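Local coordinates for protein L-cysteine S-thiosulfotransferase subunit SoxA (Paracoccus denitrificans, PDB 2C1D) that serves as the diheme c-type cytochrome subunit of SoxAX, which catalyses heterodisulfide formation between thiosulfate and a cysteine of the carrier subunit SoxY, at residues V16-L28 with Y247-G259. Sequence-based numbering, arbitrary orientation.
Sequences VEIVTKTAPPAFL and YVASRGNGLSVEG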
loop_
_atom_site.group_PDB
_atom_site.type_symbol
_atom_site.label_atom_id
_atom_site.label_comp_id
_atom_site.label_asym_id
_atom_site.label_seq_id
_atom_site.Cartn_x
_atom_site.Cartn_y
_atom_site.Cartn_z
ATOM N N VAL A 16 -24.164 4.630 13.812
ATOM C CA VAL A 16 -23.826 3.341 13.204
ATOM C C VAL A 16 -22.462 2.848 13.670
ATOM O O VAL A 16 -21.426 3.504 13.510
ATOM C CB VAL A 16 -24.133 3.224 11.647
ATOM C CG1 VAL A 16 -24.487 4.546 11.011
ATOM C CG2 VAL A 16 -23.040 2.477 10.883
ATOM N N GLU A 17 -22.519 1.688 14.310
ATOM C CA GLU A 17 -21.358 1.010 14.798
ATOM C C GLU A 17 -20.572 0.442 13.617
ATOM O O GLU A 17 -21.148 -0.134 12.694
ATOM C CB GLU A 17 -21.776 -0.112 15.751
ATOM C CG GLU A 17 -22.587 0.364 16.965
ATOM C CD GLU A 17 -22.893 -0.766 17.939
ATOM O OE1 GLU A 17 -22.541 -1.946 17.645
ATOM O OE2 GLU A 17 -23.488 -0.473 19.009
ATOM N N ILE A 18 -19.260 0.640 13.681
ATOM C CA ILE A 18 -18.303 0.082 12.754
ATOM C C ILE A 18 -17.404 -0.913 13.529
ATOM O O ILE A 18 -16.750 -0.539 14.510
ATOM C CB ILE A 18 -17.454 1.214 12.130
ATOM C CG1 ILE A 18 -18.346 2.298 11.495
ATOM C CG2 ILE A 18 -16.457 0.642 11.110
ATOM C CD1 ILE A 18 -19.320 1.823 10.388
ATOM N N VAL A 19 -17.396 -2.176 13.098
ATOM C CA VAL A 19 -16.431 -3.157 13.609
ATOM C C VAL A 19 -15.079 -2.834 12.984
ATOM O O VAL A 19 -14.897 -2.978 11.765
ATOM C CB VAL A 19 -16.848 -4.636 13.287
ATOM C CG1 VAL A 19 -15.754 -5.641 13.729
ATOM C CG2 VAL A 19 -18.164 -5.000 13.972
ATOM N N THR A 20 -14.144 -2.381 13.800
ATOM C CA THR A 20 -12.788 -2.044 13.348
ATOM C C THR A 20 -11.698 -3.015 13.830
ATOM O O THR A 20 -10.511 -2.814 13.539
ATOM C CB THR A 20 -12.422 -0.645 13.840
ATOM O OG1 THR A 20 -12.599 -0.550 15.266
ATOM C CG2 THR A 20 -13.358 0.405 13.261
ATOM N N LYS A 21 -12.102 -4.025 14.592
ATOM C CA LYS A 21 -11.181 -5.000 15.180
ATOM C C LYS A 21 -11.980 -6.285 15.380
ATOM O O LYS A 21 -13.094 -6.277 15.919
ATOM C CB LYS A 21 -10.594 -4.456 16.496
ATOM C CG LYS A 21 -10.055 -5.511 17.476
ATOM C CD LYS A 21 -9.634 -4.874 18.820
ATOM C CE LYS A 21 -8.810 -5.877 19.681
ATOM N NZ LYS A 21 -8.816 -5.538 21.136
ATOM N N THR A 22 -11.451 -7.383 14.877
ATOM C CA THR A 22 -12.165 -8.644 14.917
ATOM C C THR A 22 -11.223 -9.804 14.609
ATOM O O THR A 22 -10.061 -9.585 14.220
ATOM C CB THR A 22 -13.383 -8.601 13.951
ATOM O OG1 THR A 22 -14.255 -9.710 14.186
ATOM C CG2 THR A 22 -12.972 -8.740 12.482
ATOM N N ALA A 23 -11.708 -11.022 14.809
ATOM C CA ALA A 23 -10.911 -12.207 14.528
ATOM C C ALA A 23 -10.715 -12.317 13.022
ATOM O O ALA A 23 -11.626 -12.029 12.255
ATOM C CB ALA A 23 -11.598 -13.473 15.072
ATOM N N PRO A 24 -9.550 -12.776 12.580
ATOM C CA PRO A 24 -9.272 -12.850 11.146
ATOM C C PRO A 24 -10.112 -13.911 10.489
ATOM O O PRO A 24 -10.601 -14.779 11.201
ATOM C CB PRO A 24 -7.779 -13.252 11.087
ATOM C CG PRO A 24 -7.280 -13.163 12.458
ATOM C CD PRO A 24 -8.427 -13.279 13.385
ATOM N N PRO A 25 -10.255 -13.887 9.169
ATOM C CA PRO A 25 -10.872 -15.009 8.456
ATOM C C PRO A 25 -9.984 -16.250 8.610
ATOM O O PRO A 25 -8.804 -16.107 8.892
ATOM C CB PRO A 25 -10.913 -14.522 7.010
ATOM C CG PRO A 25 -9.830 -13.546 6.923
ATOM C CD PRO A 25 -9.808 -12.840 8.238
ATOM N N ALA A 26 -10.540 -17.440 8.450
ATOM C CA ALA A 26 -9.809 -18.657 8.792
ATOM C C ALA A 26 -8.477 -18.758 8.031
ATOM O O ALA A 26 -7.477 -19.157 8.602
ATOM C CB ALA A 26 -10.681 -19.908 8.557
ATOM N N PHE A 27 -8.438 -18.320 6.774
ATOM C CA PHE A 27 -7.190 -18.365 6.010
ATOM C C PHE A 27 -6.066 -17.492 6.545
ATOM O O PHE A 27 -4.912 -17.699 6.205
ATOM C CB PHE A 27 -7.435 -18.114 4.523
ATOM C CG PHE A 27 -7.580 -16.664 4.131
ATOM C CD1 PHE A 27 -6.459 -15.895 3.800
ATOM C CD2 PHE A 27 -8.842 -16.094 4.005
ATOM C CE1 PHE A 27 -6.606 -14.569 3.360
ATOM C CE2 PHE A 27 -8.990 -14.772 3.599
ATOM C CZ PHE A 27 -7.870 -14.012 3.262
ATOM N N LEU A 28 -6.391 -16.533 7.394
ATOM C CA LEU A 28 -5.392 -15.695 8.024
ATOM C C LEU A 28 -5.148 -16.031 9.503
ATOM O O LEU A 28 -4.461 -15.286 10.185
ATOM C CB LEU A 28 -5.842 -14.240 7.907
ATOM C CG LEU A 28 -5.055 -13.283 7.025
ATOM C CD1 LEU A 28 -4.240 -13.990 5.923
ATOM C CD2 LEU A 28 -5.978 -12.214 6.462
ATOM N N TYR A 247 -8.628 -10.484 -3.410
ATOM C CA TYR A 247 -7.827 -11.095 -2.380
ATOM C C TYR A 247 -7.702 -10.172 -1.146
ATOM O O TYR A 247 -7.907 -10.611 -0.018
ATOM C CB TYR A 247 -6.457 -11.508 -2.913
ATOM C CG TYR A 247 -5.632 -12.087 -1.828
ATOM C CD1 TYR A 247 -5.899 -13.365 -1.343
ATOM C CD2 TYR A 247 -4.619 -11.351 -1.236
ATOM C CE1 TYR A 247 -5.149 -13.905 -0.298
ATOM C CE2 TYR A 247 -3.889 -11.871 -0.188
ATOM C CZ TYR A 247 -4.161 -13.151 0.275
ATOM O OH TYR A 247 -3.427 -13.651 1.333
ATOM N N VAL A 248 -7.387 -8.900 -1.369
ATOM C CA VAL A 248 -7.148 -7.959 -0.265
ATOM C C VAL A 248 -8.462 -7.676 0.467
ATOM O O VAL A 248 -8.488 -7.644 1.685
ATOM C CB VAL A 248 -6.464 -6.658 -0.742
ATOM C CG1 VAL A 248 -6.265 -5.655 0.409
ATOM C CG2 VAL A 248 -5.104 -6.973 -1.333
ATOM N N ALA A 249 -9.559 -7.524 -0.266
ATOM C CA ALA A 249 -10.866 -7.395 0.361
ATOM C C ALA A 249 -11.151 -8.503 1.392
ATOM O O ALA A 249 -11.659 -8.237 2.477
ATOM C CB ALA A 249 -11.973 -7.376 -0.697
ATOM N N SER A 250 -10.848 -9.736 1.014
ATOM C CA SER A 250 -11.136 -10.910 1.831
ATOM C C SER A 250 -10.264 -10.946 3.072
ATOM O O SER A 250 -10.663 -11.542 4.065
ATOM C CB SER A 250 -10.996 -12.202 1.015
ATOM O OG SER A 250 -9.639 -12.549 0.781
ATOM N N ARG A 251 -9.081 -10.310 3.051
ATOM C CA ARG A 251 -8.255 -10.213 4.249
ATOM C C ARG A 251 -8.940 -9.417 5.369
ATOM O O ARG A 251 -8.576 -9.548 6.535
ATOM C CB ARG A 251 -6.874 -9.620 3.960
ATOM C CG ARG A 251 -5.988 -10.498 3.061
ATOM C CD ARG A 251 -4.735 -9.769 2.594
ATOM N NE ARG A 251 -3.792 -9.593 3.678
ATOM C CZ ARG A 251 -2.913 -10.514 4.060
ATOM N NH1 ARG A 251 -2.812 -11.676 3.417
ATOM N NH2 ARG A 251 -2.088 -10.240 5.058
ATOM N N GLY A 252 -9.938 -8.615 5.025
ATOM C CA GLY A 252 -10.711 -7.905 6.030
ATOM C C GLY A 252 -12.113 -8.428 6.235
ATOM O O GLY A 252 -12.944 -7.722 6.798
ATOM N N ASN A 253 -12.399 -9.651 5.792
ATOM C CA ASN A 253 -13.699 -10.286 6.055
ATOM C C ASN A 253 -14.003 -10.263 7.547
ATOM O O ASN A 253 -13.170 -10.705 8.368
ATOM C CB ASN A 253 -13.701 -11.735 5.561
ATOM C CG ASN A 253 -14.079 -11.858 4.111
ATOM O OD1 ASN A 253 -14.556 -10.896 3.507
ATOM N ND2 ASN A 253 -13.910 -13.062 3.548
ATOM N N GLY A 254 -15.166 -9.715 7.904
ATOM C CA GLY A 254 -15.573 -9.582 9.297
ATOM C C GLY A 254 -15.541 -8.147 9.780
ATOM O O GLY A 254 -16.356 -7.746 10.612
ATOM N N LEU A 255 -14.593 -7.358 9.281
ATOM C CA LEU A 255 -14.618 -5.919 9.531
ATOM C C LEU A 255 -15.838 -5.315 8.834
ATOM O O LEU A 255 -16.319 -5.855 7.826
ATOM C CB LEU A 255 -13.339 -5.250 9.018
ATOM C CG LEU A 255 -12.036 -5.640 9.713
ATOM C CD1 LEU A 255 -10.852 -5.227 8.869
ATOM C CD2 LEU A 255 -11.942 -5.023 11.103
ATOM N N SER A 256 -16.333 -4.194 9.343
ATOM C CA SER A 256 -17.412 -3.495 8.683
ATOM C C SER A 256 -16.938 -2.688 7.471
ATOM O O SER A 256 -15.836 -2.110 7.413
ATOM C CB SER A 256 -18.149 -2.525 9.629
ATOM O OG SER A 256 -18.662 -3.166 10.788
ATOM N N VAL A 257 -17.825 -2.597 6.511
ATOM C CA VAL A 257 -17.720 -1.588 5.498
ATOM C C VAL A 257 -17.808 -0.231 6.208
ATOM O O VAL A 257 -18.810 0.063 6.848
ATOM C CB VAL A 257 -18.859 -1.731 4.483
ATOM C CG1 VAL A 257 -18.825 -0.608 3.513
ATOM C CG2 VAL A 257 -18.735 -3.043 3.726
ATOM N N GLU A 258 -16.783 0.600 6.071
ATOM C CA GLU A 258 -16.786 1.926 6.701
ATOM C C GLU A 258 -17.654 2.937 5.946
ATOM O O GLU A 258 -18.097 3.929 6.539
ATOM C CB GLU A 258 -15.349 2.427 6.909
ATOM C CG GLU A 258 -14.615 1.523 7.904
ATOM C CD GLU A 258 -13.176 1.891 8.216
ATOM O OE1 GLU A 258 -12.759 3.062 8.093
ATOM O OE2 GLU A 258 -12.441 0.975 8.653
ATOM N N GLY A 259 -17.945 2.650 4.677
ATOM C CA GLY A 259 -18.647 3.566 3.787
ATOM C C GLY A 259 -17.640 4.390 3.035
ATOM O O GLY A 259 -17.191 3.999 1.972
HETATM O O HOH W 1 -13.478 -12.284 10.343
#
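The backbone of Val19 is held at both its N and its O by Ser256. Ser256 N donates to Val19 O at 3.1 Å, while Val19 N gives its hydrogen to Ser256 OG, 2.8 Å away (157°). Serine suits the spot because its short hydroxyl, turned beside its own backbone N (chi1 -57°), stands in for a carbonyl. A water bridges further along, donating to Ala23 O and Asn253 O.

Van der Waals contacts run on both sides of these bonds. CG2 of Ile18 meets the CG methylene of Glu258 at 3.8 Å, leaving the carboxylate to Arg263 and Ser37. Leu255 CD2 presses on the Thr20 carbonyl group. Gly254 takes the positive phi (109°) of the third position in the type II turn 252-255, and its missing side chain also leaves room for Thr22 CG2. Pro25, a rigid ring with no N-H to satisfy, sets CG 3.6 Å from Ser250 O.

At the helix end, the flat Phe27 ring can reach Ser250 OG with CZ and also meet Tyr247 obliquely, planes at 46°. Leu28 CD2 sits over one face of the Arg251 guanidinium, whose NH2 forms a salt bridge with Glu185, near the heme ligand His184.

Strand 16-22, central between strands 7-9 and 35-36, thus lies along the chain leaving helix 239-251 of the second cytochrome c domain, with Trp162 of helix 159-170 edge-to-face with both Phe27 and Tyr247.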